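Local coordinates for protein UL37 (Suid herpesvirus 1, PDB 4K70) that is an inner tegument protein of a herpesvirus that probably helps control viral trafficking, and binds calcium ions, at residues A7-L12 and L50-R55; P155-A160 and A331-V336. All coordinates share one frame; numbering follows the deposited sequence.

Contact 1 of 2, residues A7-L12 and L50-R55; sequences ALVRAL and LRLACR
Leu12 and Leu52 meet where two helices of an all-helical bundle, 4-12 and 39-60, cross at 46° with their segment axes 9.9 Å apart. The contact is small and almost wholly apolar, a worked example of how a pair of leucines, with Val9 beside them, can fill the space between two helices.

The two leucine side chains slide past each other in opposite directions, each reaching toward the other's backbone. In Leu12, CG stands anti to the carbonyl carbon (chi1 -70°), and the extended second torsion (chi2 178°) sends CD1 on to the root of its partner, 3.9 Å from Leu52 CB. The same methyl lies 4.2 Å from Ala53 N, so it rests against the body of helix 39-60. Leu52 returns the gesture: its CD2 comes within 4.0 Å of Leu12 O. Its other methyl serves Val9, whose side chain crosses that of Leu52 at about a right angle, with Val9 CG1 3.8 Å from Leu52 CD1.

Around this apolar centre, Ala53 leans on Leu68 and Ala69 of helix 63-78, which Leu8 also touches through Leu68. Arg51 forms salt bridges with Asp102 and Glu109, which puts helix 101-109 beside helix 39-60.

The polar margin is looser. The Arg55 guanidinium presents its edge to Leu12 O, which lies near the plane of the group, 4.2 Å from Arg55 NH1.

Contact 2 of 2, residues P155-A160 and A331-V336; sequences PPEQTA and ASPLQV
Two consecutive prolines, Pro155 and Pro156, pack against Pro333 and Leu334 in the first turn of helix 333-342, illustrating how a short, weakly bonded helical turn can dock on a helix N-terminus.

The apolar part joins two proline rings to each other and sets Leu334 beside the prolines. Pro156 and Pro333 slide past each other in opposite directions, with Pro156 CG 3.6 Å from Pro333 CB. Pro155 instead lies alongside Leu334, both pointing the same way; with CG anti to the backbone N (chi1 172°), the isobutyl group of Leu334 is turned along the Pro155 ring, and Leu334 CD2 sits 3.8 Å from Pro155 CG. Leu192 of helix 191-201 touches both Pro156 and Leu334, while Met431 of helix 422-431 and Tyr388 pack on Pro333.

The polar part belongs to the helix start. Ser332 is the N-cap, its OG accepting a weak bond of 3.3 Å from Gln335 N, and Gln335 OE1 in turn takes Ala331 N from above its carbonyl plane. The Glu157 chain, bent at chi2 (100°), brings its carboxylate to this same end, where the helix dipole would probably favour its negative charge. Yet Glu157 OE2 is buried without a hydrogen-bonding partner, 3.7 Å from Leu334 N and 3.5 Å from Pro333 CD.

In the fold
Contact 1 closes before contact 2 opens along the chain, so the two are in series; their centres lie 46 Å apart, with nearest atoms about 30 Å apart. They share no helix. Contact 1, some 38 Å from the centre of the chain, joins helices 4-12 and 39-60, separated in sequence by helix 20-32, toward one end of the elongated molecule. Contact 2 lies near the middle, about 11 Å from the centre, and brings helix 156-159 to helix 333-342. Contact 1 closes a span of 37 residues between its segments and contact 2 one of 170, both within the N-terminal half of UL37. Contact 2 also lies near metal: Pro156 is about 10 Å from the calcium-binding Asp386 and Asp387, measured between side chains.

Contact 1 of 2, residues A7-L12 and L50-R55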
loop_
_atom_site.group_PDB
_atom_site.type_symbol
_atom_site.label_atom_id
_atom_site.label_comp_id
_atom_site.label_asym_id
_atom_site.label_seq_id
_atom_site.Cartn_x
_atom_site.Cartn_y
_atom_site.Cartn_z
ATOM N N ALA A 7 -21.595 8.131 -23.706
ATOM C CA ALA A 7 -23.006 8.464 -23.575
ATOM C C ALA A 7 -23.251 9.948 -23.837
ATOM O O ALA A 7 -24.234 10.314 -24.484
ATOM C CB ALA A 7 -23.510 8.087 -22.191
ATOM N N LEU A 8 -22.356 10.798 -23.335
ATOM C CA LEU A 8 -22.478 12.240 -23.532
ATOM C C LEU A 8 -22.370 12.626 -25.006
ATOM O O LEU A 8 -23.224 13.340 -25.528
ATOM C CB LEU A 8 -21.432 13.002 -22.717
ATOM C CG LEU A 8 -21.360 14.510 -22.997
ATOM C CD1 LEU A 8 -22.595 15.228 -22.473
ATOM C CD2 LEU A 8 -20.099 15.123 -22.405
ATOM N N VAL A 9 -21.316 12.161 -25.671
ATOM C CA VAL A 9 -21.105 12.489 -27.072
ATOM C C VAL A 9 -22.324 12.104 -27.892
ATOM O O VAL A 9 -22.808 12.889 -28.708
ATOM C CB VAL A 9 -19.879 11.783 -27.656
ATOM C CG1 VAL A 9 -19.846 11.978 -29.162
ATOM C CG2 VAL A 9 -18.615 12.324 -27.035
ATOM N N ARG A 10 -22.816 10.891 -27.659
ATOM C CA ARG A 10 -24.041 10.421 -28.290
ATOM C C ARG A 10 -25.196 11.382 -28.025
ATOM O O ARG A 10 -25.748 11.971 -28.954
ATOM C CB ARG A 10 -24.399 9.024 -27.780
ATOM C CG ARG A 10 -23.451 7.931 -28.253
ATOM C CD ARG A 10 -23.338 7.926 -29.774
ATOM N NE ARG A 10 -22.054 8.447 -30.243
ATOM C CZ ARG A 10 -20.949 7.713 -30.339
ATOM N NH1 ARG A 10 -20.973 6.432 -29.987
ATOM N NH2 ARG A 10 -19.820 8.254 -30.779
ATOM N N ALA A 11 -25.543 11.540 -26.750
ATOM C CA ALA A 11 -26.652 12.396 -26.338
ATOM C C ALA A 11 -26.617 13.801 -26.952
ATOM O O ALA A 11 -27.647 14.314 -27.396
ATOM C CB ALA A 11 -26.717 12.479 -24.818
ATOM N N LEU A 12 -25.444 14.399 -27.007
ATOM C CA LEU A 12 -25.287 15.725 -27.575
ATOM C C LEU A 12 -25.370 15.682 -29.069
ATOM O O LEU A 12 -25.486 16.704 -29.718
ATOM C CB LEU A 12 -23.995 16.388 -27.142
ATOM C CG LEU A 12 -23.921 16.813 -25.685
ATOM C CD1 LEU A 12 -22.567 17.401 -25.370
ATOM C CD2 LEU A 12 -25.039 17.775 -25.336
ATOM N N LEU A 50 -15.423 17.926 -26.620
ATOM C CA LEU A 50 -15.191 19.331 -26.314
ATOM C C LEU A 50 -15.950 20.238 -27.285
ATOM O O LEU A 50 -16.562 21.226 -26.879
ATOM C CB LEU A 50 -13.698 19.658 -26.364
ATOM C CG LEU A 50 -13.457 21.131 -26.054
ATOM C CD1 LEU A 50 -13.686 21.394 -24.553
ATOM C CD2 LEU A 50 -12.073 21.564 -26.510
ATOM N N ARG A 51 -15.893 19.896 -28.568
ATOM C CA ARG A 51 -16.582 20.658 -29.607
ATOM C C ARG A 51 -18.088 20.683 -29.388
ATOM O O ARG A 51 -18.723 21.716 -29.550
ATOM C CB ARG A 51 -16.257 20.085 -30.987
ATOM C CG ARG A 51 -14.971 20.604 -31.560
ATOM C CD ARG A 51 -15.182 21.986 -32.136
ATOM N NE ARG A 51 -13.925 22.652 -32.457
ATOM C CZ ARG A 51 -13.850 23.916 -32.854
ATOM N NH1 ARG A 51 -14.964 24.626 -32.977
ATOM N NH2 ARG A 51 -12.673 24.471 -33.129
ATOM N N LEU A 52 -18.652 19.545 -29.010
ATOM C CA LEU A 52 -20.083 19.440 -28.746
ATOM C C LEU A 52 -20.513 20.215 -27.499
ATOM O O LEU A 52 -21.623 20.762 -27.430
ATOM C CB LEU A 52 -20.479 17.966 -28.600
ATOM C CG LEU A 52 -20.507 17.149 -29.889
ATOM C CD1 LEU A 52 -20.535 15.675 -29.554
ATOM C CD2 LEU A 52 -21.723 17.531 -30.707
ATOM N N ALA A 53 -19.644 20.251 -26.498
ATOM C CA ALA A 53 -19.953 21.020 -25.304
ATOM C C ALA A 53 -19.863 22.511 -25.620
ATOM O O ALA A 53 -20.740 23.286 -25.246
ATOM C CB ALA A 53 -19.026 20.640 -24.163
ATOM N N CYS A 54 -18.804 22.907 -26.316
ATOM C CA CYS A 54 -18.633 24.297 -26.711
ATOM C C CYS A 54 -19.787 24.761 -27.584
ATOM O O CYS A 54 -20.276 25.875 -27.433
ATOM C CB CYS A 54 -17.302 24.501 -27.433
ATOM S SG CYS A 54 -15.905 24.526 -26.289
ATOM N N ARG A 55 -20.234 23.895 -28.485
ATOM C CA ARG A 55 -21.364 24.230 -29.336
ATOM C C ARG A 55 -22.654 24.292 -28.531
ATOM O O ARG A 55 -23.541 25.091 -28.832
ATOM C CB ARG A 55 -21.515 23.241 -30.490
ATOM C CG ARG A 55 -22.969 22.917 -30.761
ATOM C CD ARG A 55 -23.306 22.918 -32.247
ATOM N NE ARG A 55 -23.060 21.627 -32.886
ATOM C CZ ARG A 55 -23.559 20.465 -32.471
ATOM N NH1 ARG A 55 -24.331 20.404 -31.391
ATOM N NH2 ARG A 55 -23.275 19.352 -33.137
#

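Contact 2 of 2, residues P155-A160 and A331-V336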
loop_
_atom_site.group_PDB
_atom_site.type_symbol
_atom_site.label_atom_id
_atom_site.label_comp_id
_atom_site.label_asym_id
_atom_site.label_seq_id
_atom_site.Cartn_x
_atom_site.Cartn_y
_atom_site.Cartn_z
ATOM N N PRO A 155 10.472 5.040 5.289
ATOM C CA PRO A 155 9.147 5.008 5.921
ATOM C C PRO A 155 8.079 4.811 4.850
ATOM O O PRO A 155 8.111 5.509 3.847
ATOM C CB PRO A 155 9.020 6.396 6.550
ATOM C CG PRO A 155 10.451 6.912 6.658
ATOM C CD PRO A 155 11.171 6.324 5.492
ATOM N N PRO A 156 7.158 3.855 5.049
ATOM C CA PRO A 156 6.097 3.578 4.073
ATOM C C PRO A 156 5.319 4.834 3.653
ATOM O O PRO A 156 4.817 4.924 2.533
ATOM C CB PRO A 156 5.185 2.627 4.843
ATOM C CG PRO A 156 6.126 1.886 5.723
ATOM C CD PRO A 156 7.098 2.927 6.190
ATOM N N GLU A 157 5.241 5.794 4.561
ATOM C CA GLU A 157 4.436 6.993 4.382
ATOM C C GLU A 157 5.117 7.950 3.421
ATOM O O GLU A 157 4.470 8.774 2.781
ATOM C CB GLU A 157 4.231 7.658 5.746
ATOM C CG GLU A 157 4.076 6.633 6.890
ATOM C CD GLU A 157 5.356 6.432 7.699
ATOM O OE1 GLU A 157 6.047 7.449 7.952
ATOM O OE2 GLU A 157 5.662 5.274 8.107
ATOM N N GLN A 158 6.427 7.805 3.295
ATOM C CA GLN A 158 7.244 8.738 2.539
ATOM C C GLN A 158 7.131 8.514 1.048
ATOM O O GLN A 158 7.308 9.435 0.245
ATOM C CB GLN A 158 8.703 8.581 2.959
ATOM C CG GLN A 158 9.705 9.281 2.064
ATOM C CD GLN A 158 11.100 9.232 2.643
ATOM O OE1 GLN A 158 11.287 9.417 3.850
ATOM N NE2 GLN A 158 12.085 8.969 1.794
ATOM N N THR A 159 6.843 7.277 0.672
ATOM C CA THR A 159 6.901 6.916 -0.726
ATOM C C THR A 159 5.894 7.667 -1.605
ATOM O O THR A 159 6.261 8.160 -2.671
ATOM C CB THR A 159 6.707 5.409 -0.920
ATOM O OG1 THR A 159 7.537 4.695 0.013
ATOM C CG2 THR A 159 7.079 5.041 -2.336
ATOM N N ALA A 160 4.635 7.736 -1.168
ATOM C CA ALA A 160 3.577 8.339 -1.982
ATOM C C ALA A 160 3.297 9.777 -1.577
ATOM O O ALA A 160 2.346 10.386 -2.060
ATOM C CB ALA A 160 2.300 7.519 -1.908
ATOM N N ALA A 331 3.687 4.110 16.644
ATOM C CA ALA A 331 2.549 4.850 16.114
ATOM C C ALA A 331 2.630 5.014 14.600
ATOM O O ALA A 331 1.922 5.830 14.029
ATOM C CB ALA A 331 2.425 6.231 16.800
ATOM N N SER A 332 3.502 4.256 13.948
ATOM C CA SER A 332 3.598 4.323 12.489
ATOM C C SER A 332 4.045 2.974 12.000
ATOM O O SER A 332 4.540 2.181 12.785
ATOM C CB SER A 332 4.612 5.385 12.048
ATOM O OG SER A 332 5.942 4.997 12.378
ATOM N N PRO A 333 3.872 2.716 10.695
ATOM C CA PRO A 333 4.316 1.473 10.063
ATOM C C PRO A 333 5.803 1.265 10.232
ATOM O O PRO A 333 6.203 0.146 10.518
ATOM C CB PRO A 333 4.006 1.698 8.582
ATOM C CG PRO A 333 2.913 2.717 8.579
ATOM C CD PRO A 333 3.106 3.576 9.775
ATOM N N LEU A 334 6.614 2.304 10.050
ATOM C CA LEU A 334 8.059 2.109 10.115
ATOM C C LEU A 334 8.443 1.655 11.511
ATOM O O LEU A 334 9.189 0.699 11.685
ATOM C CB LEU A 334 8.827 3.383 9.751
ATOM C CG LEU A 334 10.337 3.264 9.987
ATOM C CD1 LEU A 334 10.938 2.043 9.275
ATOM C CD2 LEU A 334 11.066 4.527 9.574
ATOM N N GLN A 335 7.918 2.348 12.513
ATOM C CA GLN A 335 8.248 2.038 13.895
ATOM C C GLN A 335 7.937 0.593 14.266
ATOM O O GLN A 335 8.770 -0.101 14.852
ATOM C CB GLN A 335 7.513 3.002 14.830
ATOM C CG GLN A 335 8.025 4.440 14.713
ATOM C CD GLN A 335 7.185 5.439 15.500
ATOM O OE1 GLN A 335 6.404 5.063 16.366
ATOM N NE2 GLN A 335 7.342 6.722 15.187
ATOM N N VAL A 336 6.740 0.134 13.927
ATOM C CA VAL A 336 6.326 -1.180 14.380
ATOM C C VAL A 336 7.067 -2.268 13.588
ATOM O O VAL A 336 7.525 -3.248 14.165
ATOM C CB VAL A 336 4.782 -1.371 14.335
ATOM C CG1 VAL A 336 4.264 -1.321 12.898
ATOM C CG2 VAL A 336 4.383 -2.707 15.001
#